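Local structure of reducing end xylose-releasing exo-oligoxylanase (Bacillus halodurans, 1WU4) at residues Ile28-Phe40 / Asn362-Gly374. The protein hydrolyses xylooligosaccharides of three or more units, releasing xylose from the reducing end with inversion of anomeric configuration. The protein carries 1 engineered substitution. Residues are numbered along the deposited sequence; the frame is centred on the assembly and turned at random.
With NI (nickel (II) ion), chain B.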
loop_
_atom_site.group_PDB
_atom_site.type_symbol
_atom_site.label_atom_id
_atom_site.label_comp_id
_atom_site.label_asym_id
_atom_site.label_seq_id
_atom_site.Cartn_x
_atom_site.Cartn_y
_atom_site.Cartn_z
ATOM N N ILE A 28 1.511 9.056 -21.902
ATOM C CA ILE A 28 1.594 8.751 -20.478
ATOM C C ILE A 28 0.478 9.507 -19.754
ATOM O O ILE A 28 -0.246 8.928 -18.942
ATOM C CB ILE A 28 2.965 9.169 -19.901
ATOM C CG1 ILE A 28 4.066 8.302 -20.513
ATOM C CG2 ILE A 28 2.970 9.020 -18.381
ATOM C CD1 ILE A 28 5.470 8.822 -20.265
ATOM N N GLN A 29 0.338 10.796 -20.052
ATOM C CA GLN A 29 -0.707 11.606 -19.428
ATOM C C GLN A 29 -2.075 10.987 -19.692
ATOM O O GLN A 29 -2.903 10.867 -18.791
ATOM C CB GLN A 29 -0.686 13.042 -19.975
ATOM C CG GLN A 29 -1.965 13.832 -19.682
ATOM C CD GLN A 29 -1.916 15.278 -20.162
ATOM O OE1 GLN A 29 -1.257 15.602 -21.152
ATOM N NE2 GLN A 29 -2.639 16.152 -19.469
ATOM N N GLU A 30 -2.303 10.596 -20.939
ATOM C CA GLU A 30 -3.568 9.996 -21.338
ATOM C C GLU A 30 -3.837 8.676 -20.616
ATOM O O GLU A 30 -4.949 8.426 -20.153
ATOM C CB GLU A 30 -3.564 9.774 -22.853
ATOM C CG GLU A 30 -4.768 9.031 -23.398
ATOM C CD GLU A 30 -4.717 8.885 -24.906
ATOM O OE1 GLU A 30 -3.599 8.778 -25.454
ATOM O OE2 GLU A 30 -5.793 8.865 -25.538
ATOM N N ARG A 31 -2.810 7.840 -20.519
ATOM C CA ARG A 31 -2.938 6.539 -19.881
ATOM C C ARG A 31 -3.225 6.650 -18.384
ATOM O O ARG A 31 -4.046 5.904 -17.848
ATOM C CB ARG A 31 -1.664 5.727 -20.130
ATOM C CG ARG A 31 -1.724 4.287 -19.664
ATOM C CD ARG A 31 -2.860 3.502 -20.315
ATOM N NE ARG A 31 -2.783 2.105 -19.909
ATOM C CZ ARG A 31 -1.939 1.221 -20.431
ATOM N NH1 ARG A 31 -1.107 1.579 -21.403
ATOM N NH2 ARG A 31 -1.890 -0.011 -19.944
ATOM N N VAL A 32 -2.551 7.577 -17.712
ATOM C CA VAL A 32 -2.769 7.769 -16.282
ATOM C C VAL A 32 -4.205 8.233 -16.045
ATOM O O VAL A 32 -4.906 7.697 -15.186
ATOM C CB VAL A 32 -1.794 8.814 -15.698
ATOM C CG1 VAL A 32 -2.144 9.100 -14.242
ATOM C CG2 VAL A 32 -0.362 8.301 -15.795
ATOM N N LYS A 33 -4.645 9.225 -16.813
ATOM C CA LYS A 33 -6.001 9.740 -16.668
ATOM C C LYS A 33 -7.034 8.658 -16.964
ATOM O O LYS A 33 -8.015 8.513 -16.233
ATOM C CB LYS A 33 -6.224 10.937 -17.600
ATOM C CG LYS A 33 -7.627 11.529 -17.515
ATOM C CD LYS A 33 -7.742 12.804 -18.338
ATOM C CE LYS A 33 -9.157 13.367 -18.297
ATOM N NZ LYS A 33 -10.140 12.441 -18.923
ATOM N N ASP A 34 -6.816 7.896 -18.033
ATOM C CA ASP A 34 -7.751 6.838 -18.396
ATOM C C ASP A 34 -7.858 5.785 -17.295
ATOM O O ASP A 34 -8.949 5.295 -17.004
ATOM C CB ASP A 34 -7.337 6.178 -19.715
ATOM C CG ASP A 34 -7.527 7.095 -20.913
ATOM O OD1 ASP A 34 -8.075 8.205 -20.740
ATOM O OD2 ASP A 34 -7.131 6.703 -22.032
ATOM N N THR A 35 -6.730 5.441 -16.683
ATOM C CA THR A 35 -6.734 4.456 -15.608
ATOM C C THR A 35 -7.579 4.979 -14.449
ATOM O O THR A 35 -8.427 4.265 -13.914
ATOM C CB THR A 35 -5.305 4.167 -15.115
ATOM O OG1 THR A 35 -4.512 3.694 -16.213
ATOM C CG2 THR A 35 -5.321 3.109 -14.025
ATOM N N TRP A 36 -7.349 6.234 -14.074
ATOM C CA TRP A 36 -8.105 6.858 -12.997
ATOM C C TRP A 36 -9.599 6.857 -13.308
ATOM O O TRP A 36 -10.412 6.473 -12.464
ATOM C CB TRP A 36 -7.618 8.296 -12.771
ATOM C CG TRP A 36 -8.579 9.151 -11.995
ATOM C CD1 TRP A 36 -9.533 9.985 -12.508
ATOM C CD2 TRP A 36 -8.704 9.231 -10.569
ATOM N NE1 TRP A 36 -10.244 10.577 -11.491
ATOM C CE2 TRP A 36 -9.756 10.132 -10.290
ATOM C CE3 TRP A 36 -8.031 8.628 -9.498
ATOM C CZ2 TRP A 36 -10.151 10.445 -8.985
ATOM C CZ3 TRP A 36 -8.424 8.942 -8.197
ATOM C CH2 TRP A 36 -9.474 9.842 -7.955
ATOM N N GLU A 37 -9.957 7.279 -14.517
ATOM C CA GLU A 37 -11.360 7.335 -14.921
ATOM C C GLU A 37 -12.057 5.979 -14.915
ATOM O O GLU A 37 -13.231 5.882 -14.558
ATOM C CB GLU A 37 -11.489 7.969 -16.309
ATOM C CG GLU A 37 -11.280 9.475 -16.324
ATOM C CD GLU A 37 -12.235 10.202 -15.398
ATOM O OE1 GLU A 37 -13.439 9.872 -15.405
ATOM O OE2 GLU A 37 -11.787 11.109 -14.667
ATOM N N GLN A 38 -11.351 4.930 -15.314
ATOM C CA GLN A 38 -11.960 3.609 -15.321
ATOM C C GLN A 38 -12.309 3.157 -13.907
ATOM O O GLN A 38 -13.316 2.484 -13.695
ATOM C CB GLN A 38 -11.027 2.583 -15.960
ATOM C CG GLN A 38 -10.962 2.657 -17.472
ATOM C CD GLN A 38 -10.567 1.330 -18.079
ATOM O OE1 GLN A 38 -11.216 0.311 -17.837
ATOM N NE2 GLN A 38 -9.503 1.330 -18.870
ATOM N N LEU A 39 -11.481 3.547 -12.941
ATOM C CA LEU A 39 -11.684 3.162 -11.549
ATOM C C LEU A 39 -12.600 4.075 -10.746
ATOM O O LEU A 39 -13.366 3.605 -9.905
ATOM C CB LEU A 39 -10.331 3.073 -10.833
ATOM C CG LEU A 39 -9.491 1.803 -10.993
ATOM C CD1 LEU A 39 -9.334 1.440 -12.457
ATOM C CD2 LEU A 39 -8.134 2.028 -10.348
ATOM N N PHE A 40 -12.523 5.375 -11.007
ATOM C CA PHE A 40 -13.315 6.351 -10.265
ATOM C C PHE A 40 -14.442 7.019 -11.044
ATOM O O PHE A 40 -15.177 7.837 -10.492
ATOM C CB PHE A 40 -12.380 7.414 -9.680
ATOM C CG PHE A 40 -11.538 6.908 -8.542
ATOM C CD1 PHE A 40 -11.932 7.117 -7.224
ATOM C CD2 PHE A 40 -10.379 6.174 -8.786
ATOM C CE1 PHE A 40 -11.188 6.602 -6.162
ATOM C CE2 PHE A 40 -9.628 5.653 -7.732
ATOM C CZ PHE A 40 -10.033 5.868 -6.417
ATOM N N ASN A 362 -6.604 -3.781 -9.769
ATOM C CA ASN A 362 -6.686 -2.410 -10.233
ATOM C C ASN A 362 -6.180 -1.364 -9.255
ATOM O O ASN A 362 -5.739 -0.297 -9.679
ATOM C CB ASN A 362 -8.110 -2.117 -10.702
ATOM C CG ASN A 362 -8.461 -2.901 -11.951
ATOM O OD1 ASN A 362 -7.624 -3.629 -12.487
ATOM N ND2 ASN A 362 -9.697 -2.761 -12.420
ATOM N N CYS A 363 -6.233 -1.652 -7.955
ATOM C CA CYS A 363 -5.691 -0.706 -6.983
ATOM C C CYS A 363 -4.178 -0.695 -7.189
ATOM O O CYS A 363 -3.562 0.365 -7.280
ATOM C CB CYS A 363 -6.006 -1.131 -5.545
ATOM S SG CYS A 363 -7.701 -0.814 -5.020
ATOM N N LEU A 364 -3.590 -1.886 -7.271
ATOM C CA LEU A 364 -2.150 -2.013 -7.483
ATOM C C LEU A 364 -1.767 -1.390 -8.823
ATOM O O LEU A 364 -0.715 -0.767 -8.955
ATOM C CB LEU A 364 -1.744 -3.495 -7.446
ATOM C CG LEU A 364 -1.447 -4.117 -6.073
ATOM C CD1 LEU A 364 -2.499 -3.714 -5.053
ATOM C CD2 LEU A 364 -1.374 -5.627 -6.209
ATOM N N TYR A 365 -2.646 -1.552 -9.807
ATOM C CA TYR A 365 -2.446 -1.024 -11.148
ATOM C C TYR A 365 -2.365 0.509 -11.118
ATOM O O TYR A 365 -1.430 1.096 -11.663
ATOM C CB TYR A 365 -3.610 -1.482 -12.031
ATOM C CG TYR A 365 -3.407 -1.340 -13.523
ATOM C CD1 TYR A 365 -3.346 -2.468 -14.343
ATOM C CD2 TYR A 365 -3.350 -0.084 -14.125
ATOM C CE1 TYR A 365 -3.244 -2.350 -15.723
ATOM C CE2 TYR A 365 -3.246 0.047 -15.508
ATOM C CZ TYR A 365 -3.198 -1.091 -16.297
ATOM O OH TYR A 365 -3.140 -0.966 -17.666
ATOM N N LEU A 366 -3.336 1.161 -10.479
ATOM C CA LEU A 366 -3.316 2.619 -10.427
ATOM C C LEU A 366 -2.100 3.139 -9.664
ATOM O O LEU A 366 -1.496 4.129 -10.071
ATOM C CB LEU A 366 -4.610 3.173 -9.811
ATOM C CG LEU A 366 -4.682 4.705 -9.702
ATOM C CD1 LEU A 366 -4.435 5.347 -11.060
ATOM C CD2 LEU A 366 -6.042 5.121 -9.165
ATOM N N PHE A 367 -1.739 2.487 -8.562
ATOM C CA PHE A 367 -0.567 2.933 -7.816
ATOM C C PHE A 367 0.676 2.875 -8.707
ATOM O O PHE A 367 1.490 3.798 -8.709
ATOM C CB PHE A 367 -0.340 2.080 -6.563
ATOM C CG PHE A 367 -1.226 2.447 -5.402
ATOM C CD1 PHE A 367 -1.461 3.779 -5.070
ATOM C CD2 PHE A 367 -1.792 1.453 -4.612
ATOM C CE1 PHE A 367 -2.245 4.116 -3.966
ATOM C CE2 PHE A 367 -2.575 1.778 -3.506
ATOM C CZ PHE A 367 -2.801 3.112 -3.183
ATOM N N ALA A 368 0.810 1.795 -9.470
ATOM C CA ALA A 368 1.954 1.641 -10.365
ATOM C C ALA A 368 1.927 2.682 -11.485
ATOM O O ALA A 368 2.974 3.189 -11.893
ATOM C CB ALA A 368 1.969 0.238 -10.947
ATOM N N MET A 369 0.735 3.006 -11.977
ATOM C CA MET A 369 0.610 4.000 -13.038
ATOM C C MET A 369 1.043 5.361 -12.502
ATOM O O MET A 369 1.714 6.128 -13.193
ATOM C CB MET A 369 -0.836 4.079 -13.535
ATOM C CG MET A 369 -0.968 4.627 -14.947
ATOM S SD MET A 369 -0.169 3.557 -16.178
ATOM C CE MET A 369 -1.542 2.574 -16.718
ATOM N N LEU A 370 0.663 5.663 -11.265
ATOM C CA LEU A 370 1.039 6.932 -10.660
ATOM C C LEU A 370 2.545 6.979 -10.397
ATOM O O LEU A 370 3.212 7.943 -10.762
ATOM C CB LEU A 370 0.284 7.147 -9.344
ATOM C CG LEU A 370 -1.226 7.385 -9.444
ATOM C CD1 LEU A 370 -1.831 7.413 -8.051
ATOM C CD2 LEU A 370 -1.498 8.696 -10.175
ATOM N N ALA A 371 3.080 5.933 -9.775
ATOM C CA ALA A 371 4.504 5.902 -9.456
ATOM C C ALA A 371 5.421 5.904 -10.677
ATOM O O ALA A 371 6.406 6.646 -10.722
ATOM C CB ALA A 371 4.815 4.695 -8.570
ATOM N N LEU A 372 5.105 5.081 -11.670
ATOM C CA LEU A 372 5.947 5.006 -12.857
ATOM C C LEU A 372 5.898 6.249 -13.738
ATOM O O LEU A 372 6.775 6.446 -14.577
ATOM C CB LEU A 372 5.589 3.764 -13.673
ATOM C CG LEU A 372 5.985 2.442 -13.004
ATOM C CD1 LEU A 372 5.306 1.284 -13.711
ATOM C CD2 LEU A 372 7.502 2.277 -13.030
ATOM N N SER A 373 4.881 7.086 -13.549
ATOM C CA SER A 373 4.749 8.311 -14.334
ATOM C C SER A 373 5.242 9.534 -13.559
ATOM O O SER A 373 5.185 10.656 -14.062
ATOM C CB SER A 373 3.289 8.523 -14.751
ATOM O OG SER A 373 2.459 8.755 -13.625
ATOM N N GLY A 374 5.728 9.312 -12.339
ATOM C CA GLY A 374 6.222 10.407 -11.519
ATOM C C GLY A 374 5.121 11.194 -10.834
ATOM O O GLY A 374 5.303 12.367 -10.498
HETATM NI NI NI B . -3.171 8.772 -27.325
#
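Met369 packs its bent side chain against Val32, Arg31 and Thr35, crossing Arg31 at about a right angle. Its CB points toward helix 28-40, and with CG anti to the backbone N (chi1 -157°) Met369 CG comes to 3.8 Å from Val32 CG2. SD passes Arg31 CG, and turns at chi2 and chi3 bring the methyl CE to 3.4 Å from that same Arg31 CG. Met369 CE also lies 3.2 Å from Thr35 OG1. This hydroxyl gives its proton to Arg31 O, which also accepts from Thr35 N on the opposite face of its plane. Past the methionine, the guanidinium of Arg31 meets Tyr365 at its edge: NH2 donates to the phenol OH at 2.8 Å, nearly straight (164°) and in the guanidinium plane. Thr350 O also bonds to that OH, while Trp348 supplies both a carbonyl for Arg31 NH2 and a cation-pi partner. Farther along, Leu366 is a knob set among Thr35, Trp36, Leu39 and Phe40; Leu366 CD2 touches the tryptophan edge at Trp36 CE3 (4.0 Å). The segments run roughly antiparallel (155°), their axes approaching to 9.8 Å. The contact joins helix 25-40, the first long helix of the chain, to helix 358-372, the last, in the (alpha/alpha)6 barrel of family 8. The interface is chiefly apolar, with a single direct hydrogen bond across it, between Arg31 and Tyr365, where further bonds to the 348-350 region tie both polar ends to a third part of the fold.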